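Local coordinates for endonuclease V (Streptomyces avermitilis, PDB 3GOC), which probably cleaves double-stranded DNA at the second phosphodiester bond 3' to a deoxyinosine, acting as a magnesium-dependent repair endonuclease, at residues L88-F91 and R92-T96; P95-L98 and A99-A103; H189-L193 and D194-A198; T204-R208 and I209-T213. All coordinates share one frame; numbering follows the deposited sequence.

In the fold
Contacts 1 and 2 run on from each other, sharing Pro95 and Thr96, and follow helix 94-102 from its N-terminal turn to its C-terminal part, with centres about 11 Å apart. Contacts 3 and 4 come later in the chain and lead into the successive helices 193-202 and 211-228; their centres lie about 17 Å apart and they do not touch. Centre to centre, contact 1 is about 23 and 24 Å from contacts 3 and 4, across the centre of the chain. All four belong to the RNase H-like endonuclease V domain, built on one mixed sheet. The magnesium ligands are Asp46, Asp114 and Asp217, the last on helix 211-228, so contact 4 opens a metal-bearing helix.

Contact 1. Residues L88-F91 and R92-T96; sequences LLAF and REIPT
Leu89 and Ala90 turn their carbonyls onto Arg92, Glu93 and Ile94 in the N-terminal turn that starts helix 94-102 of this RNase H-like domain, with Glu93 at the N-cap position. Leu88 leads in: its O closes a turn on Phe91 N, while its side chain leaves the contact for helix 14-24. Leu89 O is gripped twice by Arg92. Arg92 N reaches Leu89 O at 3.1 Å, from above the carbonyl plane, and NE of Arg92 reaches Leu89 O at 3.2 Å, in that plane and on a lone pair, exactly in the guanidinium plane. A bend at chi3 of Arg92 (-63°) folds the chain back for this. The two side chains then run side by side, Leu89 CD2 lying over one guanidinium face toward its rim, 3.8 Å from Arg92 NE. A water ties the group further: it accepts from Arg92 NH2, donates to Glu93 OE2 and weakly to Leu89 O. Glu93 OE2 is also held by Tyr49 OH, and Arg92 packs on Tyr84, a predicted DNA-contacting residue. Ala90 O takes two amides, Glu93 N from above its plane and Ile94 N, at 3.0 Å, almost straight on. In Ile94, chi1 (-77°) turns CG1 toward the preceding turn and an extended chi2 carries CD1 against Ala90 CB, tight at 3.5 Å. Phe91 O receives Ser81 OG and Trp10 NE1; the Phe91 ring packs edge-to-face with His129 and has Leu88 O at its edge, in the ring plane.

Contact 2. Residues P95-L98 and A99-A103; sequences PTVL and AALDA
Four successive i to i+4 backbone bonds join Pro95, Thr96, Val97 and Leu98 to Ala99, Ala100, Leu101 and Asp102, making this an uninterrupted piece of alpha-helix; the straightest, at 165°, runs from Leu101 N to Val97 O over 3.0 Å. The side chains one turn apart meet lightly. Val97 and Leu101 form an apolar pair, CG1 of Val97 standing 4.2 Å from CD1 of Leu101. Leu101 CG lies anti to its carbonyl carbon (chi1 -70°), which leans it back over the preceding turn until CG is 3.5 Å from Val97 O. The small Ala99 adds its CB methyl, 3.4 Å from Thr96 O. Near the far end, Asp102 folds its carboxylate back until OD2 is 3.2 Å from Leu98 O; both are acceptors, so this approach is no hydrogen bond, and Leu98 O is used instead by Asp102 N, at 2.9 Å. The helix lies between a second helix and the sheet: Val97, Leu98 and Leu101 pack on Leu130 of helix 126-134, whereas Thr96, Ala99 and Ala100 rest on Ala76 of strand 70-79, and Val97 and Leu101 also reach Ala58 and Ala60 of strand 55-64.

Contact 3. Residues H189-L193 and D194-A198; sequences HRVDL and DHACA
An aspartate N-cap opens helix 193-202, where the chain leaves strand 183-189 and turns at Asp192 into the helix, and His195 is drawn into the cap. A single carboxylate oxygen does the work: Asp192 OD1 accepts His195 N at 2.9 Å, nearly along its own C-O axis, and His195 ND1 at 2.8 Å. The ND1 bond is the more bent, with an angle of 144°; it enters on the syn side, 29° out of the carboxylate plane, and OD1 sits at the edge of the imidazole, near its plane. Side chains cross obliquely, the two flat groups clearly turned against each other. Asp192 can do this because CG lies between its backbone N and carbonyl carbon (chi1 63°), folding the carboxylate over the first turn. The ND1 bond helps fix the rotation of the His195 ring, while the bond from His195 N caps the helix; the negative group at the helix start would probably suit the helix dipole and hold the proton on ND1. Behind the cap the helical bonds begin, Ala196 N to Asp192 O and Cys197 N to Leu193 O, each 2.9 Å. Val191 lies just upstream and presses its CG1 methyl on His195 CB at 3.8 Å; it also packs on Ile139 of strand 138-142. Leu193 turns away onto strand 168-174, and Asp194 forms a salt bridge there with Arg172 and packs on Arg27 of the second subunit. One turn on, the CB methyl of Ala196 comes to 3.5 Å from Asp192 O.

Contact 4. Residues T204-R208 and I209-T213; sequences TPKYR and IPETT
Thr204 and Pro210 make the close side of this loop, which returns from helix 193-202 to start helix 211-228 of the RNase H-like domain, with Pro210 at the N-cap position. The CG2 methyl of Thr204 presses on the proline, 3.5 Å from Pro210 N and 4.0 Å from Pro210 CG. With OG1 between the backbone N and the carbonyl carbon (chi1 52°), where it bonds to Thr200 O, CG2 falls anti to the carbonyl carbon and meets the proline. Beside it the Arg208 guanidinium, at the end of a chain extended from CG to NE, is fixed by the carbonyls of Lys181, Pro182 and Lys143, and Ile209 CD1 approaches it obliquely, 3.8 Å from Arg208 NH1. Exposed Lys206 and Tyr207 form the open side, where waters link Lys206 to the buried Glu211. Tyr207 offers the edge of its ring to Glu211 CG, 4.4 Å from CD1 of the tyrosine. Arg214 is a cation-pi partner of Tyr207, and Pro205, nearby, contacts a bound polyol. Lys206 and Glu211 do not touch through their charged atoms, NZ and OE2 being 4.8 Å apart. One water joins Lys206 N to Glu211 OE2; a second accepts from Lys206 NZ and donates to Glu211 OE2, at 2.9 Å from each of these two atoms.

Contact 1. Residues L88-F91 and R92-T96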
loop_
_atom_site.group_PDB
_atom_site.type_symbol
_atom_site.label_atom_id
_atom_site.label_comp_id
_atom_site.label_asym_id
_atom_site.label_seq_id
_atom_site.Cartn_x
_atom_site.Cartn_y
_atom_site.Cartn_z
ATOM N N LEU A 88 7.216 -28.858 -7.683
ATOM C CA LEU A 88 8.637 -28.624 -7.952
ATOM C C LEU A 88 8.815 -27.767 -9.199
ATOM O O LEU A 88 9.874 -27.786 -9.824
ATOM C CB LEU A 88 9.358 -29.957 -8.161
ATOM C CG LEU A 88 9.295 -30.977 -7.021
ATOM C CD1 LEU A 88 9.902 -32.291 -7.491
ATOM C CD2 LEU A 88 10.042 -30.460 -5.798
ATOM N N LEU A 89 7.783 -27.009 -9.549
ATOM C CA LEU A 89 7.818 -26.181 -10.745
ATOM C C LEU A 89 8.907 -25.113 -10.774
ATOM O O LEU A 89 9.384 -24.742 -11.847
ATOM C CB LEU A 89 6.450 -25.535 -10.960
ATOM C CG LEU A 89 5.298 -26.517 -11.197
ATOM C CD1 LEU A 89 4.034 -25.735 -11.497
ATOM C CD2 LEU A 89 5.634 -27.446 -12.351
ATOM N N ALA A 90 9.309 -24.625 -9.606
ATOM C CA ALA A 90 10.341 -23.598 -9.546
ATOM C C ALA A 90 11.685 -24.097 -10.061
ATOM O O ALA A 90 12.505 -23.309 -10.542
ATOM C CB ALA A 90 10.499 -23.090 -8.123
ATOM N N PHE A 91 11.926 -25.398 -9.954
ATOM C CA PHE A 91 13.198 -25.930 -10.422
ATOM C C PHE A 91 13.385 -25.829 -11.928
ATOM O O PHE A 91 14.487 -26.037 -12.437
ATOM C CB PHE A 91 13.389 -27.372 -9.954
ATOM C CG PHE A 91 13.649 -27.482 -8.482
ATOM C CD1 PHE A 91 12.592 -27.591 -7.578
ATOM C CD2 PHE A 91 14.953 -27.428 -7.991
ATOM C CE1 PHE A 91 12.830 -27.636 -6.202
ATOM C CE2 PHE A 91 15.205 -27.471 -6.621
ATOM C CZ PHE A 91 14.140 -27.578 -5.722
ATOM N N ARG A 92 12.315 -25.489 -12.640
ATOM C CA ARG A 92 12.383 -25.338 -14.087
ATOM C C ARG A 92 12.860 -23.951 -14.505
ATOM O O ARG A 92 13.455 -23.796 -15.571
ATOM C CB ARG A 92 11.000 -25.524 -14.720
ATOM C CG ARG A 92 10.274 -26.807 -14.391
ATOM C CD ARG A 92 8.930 -26.817 -15.108
ATOM N NE ARG A 92 8.069 -25.731 -14.638
ATOM C CZ ARG A 92 6.986 -25.293 -15.278
ATOM N NH1 ARG A 92 6.620 -25.842 -16.429
ATOM N NH2 ARG A 92 6.257 -24.314 -14.762
ATOM N N GLU A 93 12.613 -22.953 -13.657
ATOM C CA GLU A 93 12.903 -21.564 -14.001
ATOM C C GLU A 93 13.814 -20.732 -13.121
ATOM O O GLU A 93 14.237 -19.659 -13.543
ATOM C CB GLU A 93 11.578 -20.820 -14.132
ATOM C CG GLU A 93 10.751 -20.871 -12.861
ATOM C CD GLU A 93 9.386 -20.243 -13.020
ATOM O OE1 GLU A 93 9.208 -19.077 -12.604
ATOM O OE2 GLU A 93 8.503 -20.926 -13.568
ATOM N N ILE A 94 14.122 -21.196 -11.917
ATOM C CA ILE A 94 14.972 -20.411 -11.034
ATOM C C ILE A 94 16.281 -19.923 -11.656
ATOM O O ILE A 94 16.621 -18.749 -11.527
ATOM C CB ILE A 94 15.227 -21.187 -9.732
ATOM C CG1 ILE A 94 13.971 -21.090 -8.863
ATOM C CG2 ILE A 94 16.434 -20.641 -8.990
ATOM C CD1 ILE A 94 13.836 -22.202 -7.883
ATOM N N PRO A 95 17.026 -20.801 -12.344
ATOM C CA PRO A 95 18.286 -20.347 -12.947
ATOM C C PRO A 95 18.112 -19.166 -13.907
ATOM O O PRO A 95 18.922 -18.230 -13.933
ATOM C CB PRO A 95 18.794 -21.596 -13.663
ATOM C CG PRO A 95 18.271 -22.710 -12.810
ATOM C CD PRO A 95 16.856 -22.256 -12.510
ATOM N N THR A 96 17.044 -19.209 -14.695
ATOM C CA THR A 96 16.782 -18.157 -15.669
ATOM C C THR A 96 16.291 -16.876 -15.000
ATOM O O THR A 96 16.606 -15.776 -15.453
ATOM C CB THR A 96 15.769 -18.647 -16.730
ATOM O OG1 THR A 96 16.274 -19.844 -17.336
ATOM C CG2 THR A 96 15.577 -17.602 -17.816
HETATM O O HOH W 1 6.965 -22.692 -12.667
#

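Contact 2. Residues P95-L98 and A99-A103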
loop_
_atom_site.group_PDB
_atom_site.type_symbol
_atom_site.label_atom_id
_atom_site.label_comp_id
_atom_site.label_asym_id
_atom_site.label_seq_id
_atom_site.Cartn_x
_atom_site.Cartn_y
_atom_site.Cartn_z
ATOM N N PRO A 95 17.026 -20.801 -12.344
ATOM C CA PRO A 95 18.286 -20.347 -12.947
ATOM C C PRO A 95 18.112 -19.166 -13.907
ATOM O O PRO A 95 18.922 -18.230 -13.933
ATOM C CB PRO A 95 18.794 -21.596 -13.663
ATOM C CG PRO A 95 18.271 -22.710 -12.810
ATOM C CD PRO A 95 16.856 -22.256 -12.510
ATOM N N THR A 96 17.044 -19.209 -14.695
ATOM C CA THR A 96 16.782 -18.157 -15.669
ATOM C C THR A 96 16.291 -16.876 -15.000
ATOM O O THR A 96 16.606 -15.776 -15.453
ATOM C CB THR A 96 15.769 -18.647 -16.730
ATOM O OG1 THR A 96 16.274 -19.844 -17.336
ATOM C CG2 THR A 96 15.577 -17.602 -17.816
ATOM N N VAL A 97 15.523 -17.019 -13.924
ATOM C CA VAL A 97 15.025 -15.860 -13.185
ATOM C C VAL A 97 16.215 -15.159 -12.527
ATOM O O VAL A 97 16.308 -13.926 -12.534
ATOM C CB VAL A 97 14.006 -16.281 -12.097
ATOM C CG1 VAL A 97 13.637 -15.086 -11.223
ATOM C CG2 VAL A 97 12.756 -16.841 -12.760
ATOM N N LEU A 98 17.124 -15.946 -11.955
ATOM C CA LEU A 98 18.309 -15.369 -11.319
ATOM C C LEU A 98 19.123 -14.609 -12.363
ATOM O O LEU A 98 19.676 -13.550 -12.074
ATOM C CB LEU A 98 19.167 -16.472 -10.682
ATOM C CG LEU A 98 18.571 -17.149 -9.441
ATOM C CD1 LEU A 98 19.436 -18.337 -9.054
ATOM C CD2 LEU A 98 18.468 -16.155 -8.292
ATOM N N ALA A 99 19.175 -15.139 -13.583
ATOM C CA ALA A 99 19.925 -14.500 -14.662
ATOM C C ALA A 99 19.308 -13.162 -15.068
ATOM O O ALA A 99 20.021 -12.189 -15.344
ATOM C CB ALA A 99 20.003 -15.433 -15.868
ATOM N N ALA A 100 17.983 -13.104 -15.119
ATOM C CA ALA A 100 17.320 -11.858 -15.484
ATOM C C ALA A 100 17.587 -10.810 -14.410
ATOM O O ALA A 100 17.856 -9.649 -14.720
ATOM C CB ALA A 100 15.811 -12.078 -15.654
ATOM N N LEU A 101 17.510 -11.212 -13.142
ATOM C CA LEU A 101 17.767 -10.264 -12.055
ATOM C C LEU A 101 19.210 -9.784 -12.109
ATOM O O LEU A 101 19.488 -8.595 -11.929
ATOM C CB LEU A 101 17.489 -10.920 -10.696
ATOM C CG LEU A 101 16.015 -11.195 -10.380
ATOM C CD1 LEU A 101 15.934 -12.171 -9.223
ATOM C CD2 LEU A 101 15.288 -9.896 -10.044
ATOM N N ASP A 102 20.131 -10.707 -12.367
ATOM C CA ASP A 102 21.550 -10.350 -12.437
ATOM C C ASP A 102 21.845 -9.390 -13.581
ATOM O O ASP A 102 22.819 -8.635 -13.531
ATOM C CB ASP A 102 22.420 -11.601 -12.593
ATOM C CG ASP A 102 22.494 -12.424 -11.320
ATOM O OD1 ASP A 102 22.237 -11.867 -10.232
ATOM O OD2 ASP A 102 22.830 -13.625 -11.406
ATOM N N ALA A 103 21.006 -9.419 -14.613
ATOM C CA ALA A 103 21.193 -8.554 -15.772
ATOM C C ALA A 103 20.716 -7.124 -15.534
ATOM O O ALA A 103 20.974 -6.238 -16.348
ATOM C CB ALA A 103 20.483 -9.144 -16.981
#

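Contact 3. Residues H189-L193 and D194-A198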
loop_
_atom_site.group_PDB
_atom_site.type_symbol
_atom_site.label_atom_id
_atom_site.label_comp_id
_atom_site.label_asym_id
_atom_site.label_seq_id
_atom_site.Cartn_x
_atom_site.Cartn_y
_atom_site.Cartn_z
ATOM N N HIS A 189 10.037 -14.209 1.436
ATOM C CA HIS A 189 11.199 -14.153 2.317
ATOM C C HIS A 189 11.419 -12.716 2.799
ATOM O O HIS A 189 11.270 -11.767 2.035
ATOM C CB HIS A 189 12.420 -14.642 1.529
ATOM C CG HIS A 189 13.703 -14.634 2.300
ATOM N ND1 HIS A 189 13.863 -15.310 3.491
ATOM C CD2 HIS A 189 14.915 -14.111 1.999
ATOM C CE1 HIS A 189 15.119 -15.209 3.887
ATOM N NE2 HIS A 189 15.780 -14.488 2.998
ATOM N N ARG A 190 11.750 -12.568 4.079
ATOM C CA ARG A 190 12.036 -11.266 4.683
ATOM C C ARG A 190 10.943 -10.194 4.585
ATOM O O ARG A 190 11.241 -9.003 4.548
ATOM C CB ARG A 190 13.352 -10.727 4.111
ATOM C CG ARG A 190 14.566 -11.611 4.412
ATOM C CD ARG A 190 15.843 -10.977 3.889
ATOM N NE ARG A 190 16.048 -9.657 4.475
ATOM C CZ ARG A 190 16.716 -8.666 3.893
ATOM N NH1 ARG A 190 17.258 -8.832 2.697
ATOM N NH2 ARG A 190 16.820 -7.488 4.502
ATOM N N VAL A 191 9.683 -10.620 4.548
ATOM C CA VAL A 191 8.543 -9.698 4.492
ATOM C C VAL A 191 7.395 -10.349 5.263
ATOM O O VAL A 191 7.220 -11.563 5.162
ATOM C CB VAL A 191 8.061 -9.463 3.034
ATOM C CG1 VAL A 191 6.917 -8.464 3.020
ATOM C CG2 VAL A 191 9.205 -8.971 2.163
ATOM N N ASP A 192 6.628 -9.590 6.051
ATOM C CA ASP A 192 5.507 -10.224 6.742
ATOM C C ASP A 192 4.221 -10.024 5.942
ATOM O O ASP A 192 4.209 -9.288 4.948
ATOM C CB ASP A 192 5.350 -9.763 8.213
ATOM C CG ASP A 192 5.038 -8.283 8.382
ATOM O OD1 ASP A 192 4.542 -7.630 7.452
ATOM O OD2 ASP A 192 5.287 -7.772 9.506
ATOM N N LEU A 193 3.151 -10.706 6.336
ATOM C CA LEU A 193 1.899 -10.618 5.593
ATOM C C LEU A 193 1.307 -9.228 5.503
ATOM O O LEU A 193 0.789 -8.853 4.453
ATOM C CB LEU A 193 0.860 -11.594 6.154
ATOM C CG LEU A 193 0.863 -12.993 5.535
ATOM C CD1 LEU A 193 -0.250 -13.818 6.165
ATOM C CD2 LEU A 193 0.655 -12.900 4.023
ATOM N N ASP A 194 1.375 -8.457 6.587
ATOM C CA ASP A 194 0.837 -7.105 6.554
ATOM C C ASP A 194 1.562 -6.284 5.492
ATOM O O ASP A 194 0.929 -5.567 4.717
ATOM C CB ASP A 194 0.975 -6.431 7.923
ATOM C CG ASP A 194 -0.148 -6.799 8.867
ATOM O OD1 ASP A 194 -1.058 -7.550 8.456
ATOM O OD2 ASP A 194 -0.130 -6.333 10.030
ATOM N N HIS A 195 2.888 -6.397 5.448
ATOM C CA HIS A 195 3.657 -5.649 4.461
ATOM C C HIS A 195 3.438 -6.185 3.055
ATOM O O HIS A 195 3.421 -5.419 2.092
ATOM C CB HIS A 195 5.153 -5.659 4.791
ATOM C CG HIS A 195 5.542 -4.689 5.861
ATOM N ND1 HIS A 195 5.225 -4.881 7.189
ATOM C CD2 HIS A 195 6.200 -3.505 5.800
ATOM C CE1 HIS A 195 5.669 -3.859 7.899
ATOM N NE2 HIS A 195 6.264 -3.009 7.080
ATOM N N ALA A 196 3.277 -7.498 2.932
ATOM C CA ALA A 196 3.031 -8.084 1.619
ATOM C C ALA A 196 1.720 -7.515 1.074
ATOM O O ALA A 196 1.618 -7.180 -0.105
ATOM C CB ALA A 196 2.945 -9.607 1.716
ATOM N N CYS A 197 0.712 -7.416 1.934
ATOM C CA CYS A 197 -0.571 -6.866 1.520
ATOM C C CYS A 197 -0.443 -5.390 1.170
ATOM O O CYS A 197 -1.014 -4.926 0.181
ATOM C CB CYS A 197 -1.605 -7.036 2.627
ATOM S SG CYS A 197 -2.194 -8.721 2.787
ATOM N N ALA A 198 0.307 -4.648 1.984
ATOM C CA ALA A 198 0.504 -3.225 1.748
ATOM C C ALA A 198 1.163 -2.990 0.395
ATOM O O ALA A 198 0.763 -2.099 -0.350
ATOM C CB ALA A 198 1.355 -2.620 2.865
#

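Contact 4. Residues T204-R208 and I209-T213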
loop_
_atom_site.group_PDB
_atom_site.type_symbol
_atom_site.label_atom_id
_atom_site.label_comp_id
_atom_site.label_asym_id
_atom_site.label_seq_id
_atom_site.Cartn_x
_atom_site.Cartn_y
_atom_site.Cartn_z
ATOM N N THR A 204 -1.643 -1.885 -6.938
ATOM C CA THR A 204 -2.935 -2.079 -7.593
ATOM C C THR A 204 -3.948 -0.931 -7.474
ATOM O O THR A 204 -5.148 -1.170 -7.345
ATOM C CB THR A 204 -3.617 -3.360 -7.062
ATOM O OG1 THR A 204 -3.658 -3.324 -5.632
ATOM C CG2 THR A 204 -2.843 -4.596 -7.489
ATOM N N PRO A 205 -3.490 0.328 -7.530
ATOM C CA PRO A 205 -4.470 1.410 -7.417
ATOM C C PRO A 205 -5.460 1.446 -8.583
ATOM O O PRO A 205 -6.588 1.917 -8.429
ATOM C CB PRO A 205 -3.593 2.658 -7.367
ATOM C CG PRO A 205 -2.457 2.288 -8.264
ATOM C CD PRO A 205 -2.147 0.865 -7.808
ATOM N N LYS A 206 -5.040 0.927 -9.733
ATOM C CA LYS A 206 -5.867 0.947 -10.935
ATOM C C LYS A 206 -6.389 -0.413 -11.386
ATOM O O LYS A 206 -7.517 -0.512 -11.860
ATOM C CB LYS A 206 -5.079 1.573 -12.092
ATOM C CG LYS A 206 -4.462 2.923 -11.775
ATOM C CD LYS A 206 -3.544 3.378 -12.897
ATOM C CE LYS A 206 -2.810 4.657 -12.531
ATOM N NZ LYS A 206 -1.879 5.084 -13.616
ATOM N N TYR A 207 -5.577 -1.453 -11.237
ATOM C CA TYR A 207 -5.971 -2.786 -11.669
ATOM C C TYR A 207 -6.022 -3.808 -10.549
ATOM O O TYR A 207 -5.541 -3.570 -9.442
ATOM C CB TYR A 207 -5.002 -3.301 -12.737
ATOM C CG TYR A 207 -4.720 -2.330 -13.856
ATOM C CD1 TYR A 207 -3.607 -1.490 -13.811
ATOM C CD2 TYR A 207 -5.564 -2.251 -14.962
ATOM C CE1 TYR A 207 -3.342 -0.596 -14.843
ATOM C CE2 TYR A 207 -5.308 -1.358 -15.999
ATOM C CZ TYR A 207 -4.198 -0.536 -15.932
ATOM O OH TYR A 207 -3.950 0.350 -16.957
ATOM N N ARG A 208 -6.599 -4.965 -10.858
ATOM C CA ARG A 208 -6.681 -6.053 -9.897
ATOM C C ARG A 208 -5.306 -6.699 -9.737
ATOM O O ARG A 208 -4.915 -7.081 -8.637
ATOM C CB ARG A 208 -7.687 -7.101 -10.379
ATOM C CG ARG A 208 -7.658 -8.392 -9.580
ATOM C CD ARG A 208 -8.570 -9.451 -10.173
ATOM N NE ARG A 208 -8.441 -10.701 -9.431
ATOM C CZ ARG A 208 -7.998 -11.842 -9.947
ATOM N NH1 ARG A 208 -7.641 -11.909 -11.227
ATOM N NH2 ARG A 208 -7.903 -12.917 -9.177
ATOM N N ILE A 209 -4.586 -6.820 -10.849
ATOM C CA ILE A 209 -3.258 -7.437 -10.879
ATOM C C ILE A 209 -2.156 -6.400 -10.660
ATOM O O ILE A 209 -2.189 -5.328 -11.260
ATOM C CB ILE A 209 -3.019 -8.124 -12.250
ATOM C CG1 ILE A 209 -4.137 -9.130 -12.536
ATOM C CG2 ILE A 209 -1.659 -8.813 -12.273
ATOM C CD1 ILE A 209 -4.281 -10.234 -11.490
ATOM N N PRO A 210 -1.167 -6.704 -9.799
ATOM C CA PRO A 210 -0.074 -5.763 -9.536
ATOM C C PRO A 210 0.608 -5.307 -10.819
ATOM O O PRO A 210 0.837 -6.111 -11.725
ATOM C CB PRO A 210 0.869 -6.568 -8.652
ATOM C CG PRO A 210 -0.062 -7.429 -7.875
ATOM C CD PRO A 210 -1.061 -7.886 -8.927
ATOM N N GLU A 211 0.945 -4.022 -10.898
ATOM C CA GLU A 211 1.606 -3.501 -12.089
ATOM C C GLU A 211 2.928 -4.202 -12.354
ATOM O O GLU A 211 3.353 -4.312 -13.500
ATOM C CB GLU A 211 1.789 -1.981 -11.970
ATOM C CG GLU A 211 0.467 -1.239 -12.109
ATOM C CD GLU A 211 0.617 0.260 -12.258
ATOM O OE1 GLU A 211 1.545 0.705 -12.964
ATOM O OE2 GLU A 211 -0.212 0.998 -11.682
ATOM N N THR A 212 3.572 -4.683 -11.296
ATOM C CA THR A 212 4.830 -5.409 -11.451
ATOM C C THR A 212 4.613 -6.678 -12.285
ATOM O O THR A 212 5.440 -7.019 -13.139
ATOM C CB THR A 212 5.421 -5.803 -10.083
ATOM O OG1 THR A 212 4.385 -6.344 -9.247
ATOM C CG2 THR A 212 6.043 -4.585 -9.408
ATOM N N THR A 213 3.501 -7.372 -12.044
ATOM C CA THR A 213 3.197 -8.586 -12.789
ATOM C C THR A 213 2.800 -8.251 -14.213
ATOM O O THR A 213 3.246 -8.901 -15.160
ATOM C CB THR A 213 2.063 -9.379 -12.120
ATOM O OG1 THR A 213 2.526 -9.879 -10.860
ATOM C CG2 THR A 213 1.631 -10.553 -12.996
HETATM O O HOH W 2 -2.736 -0.331 -10.565
HETATM O O HOH W 3 0.446 3.729 -12.501
#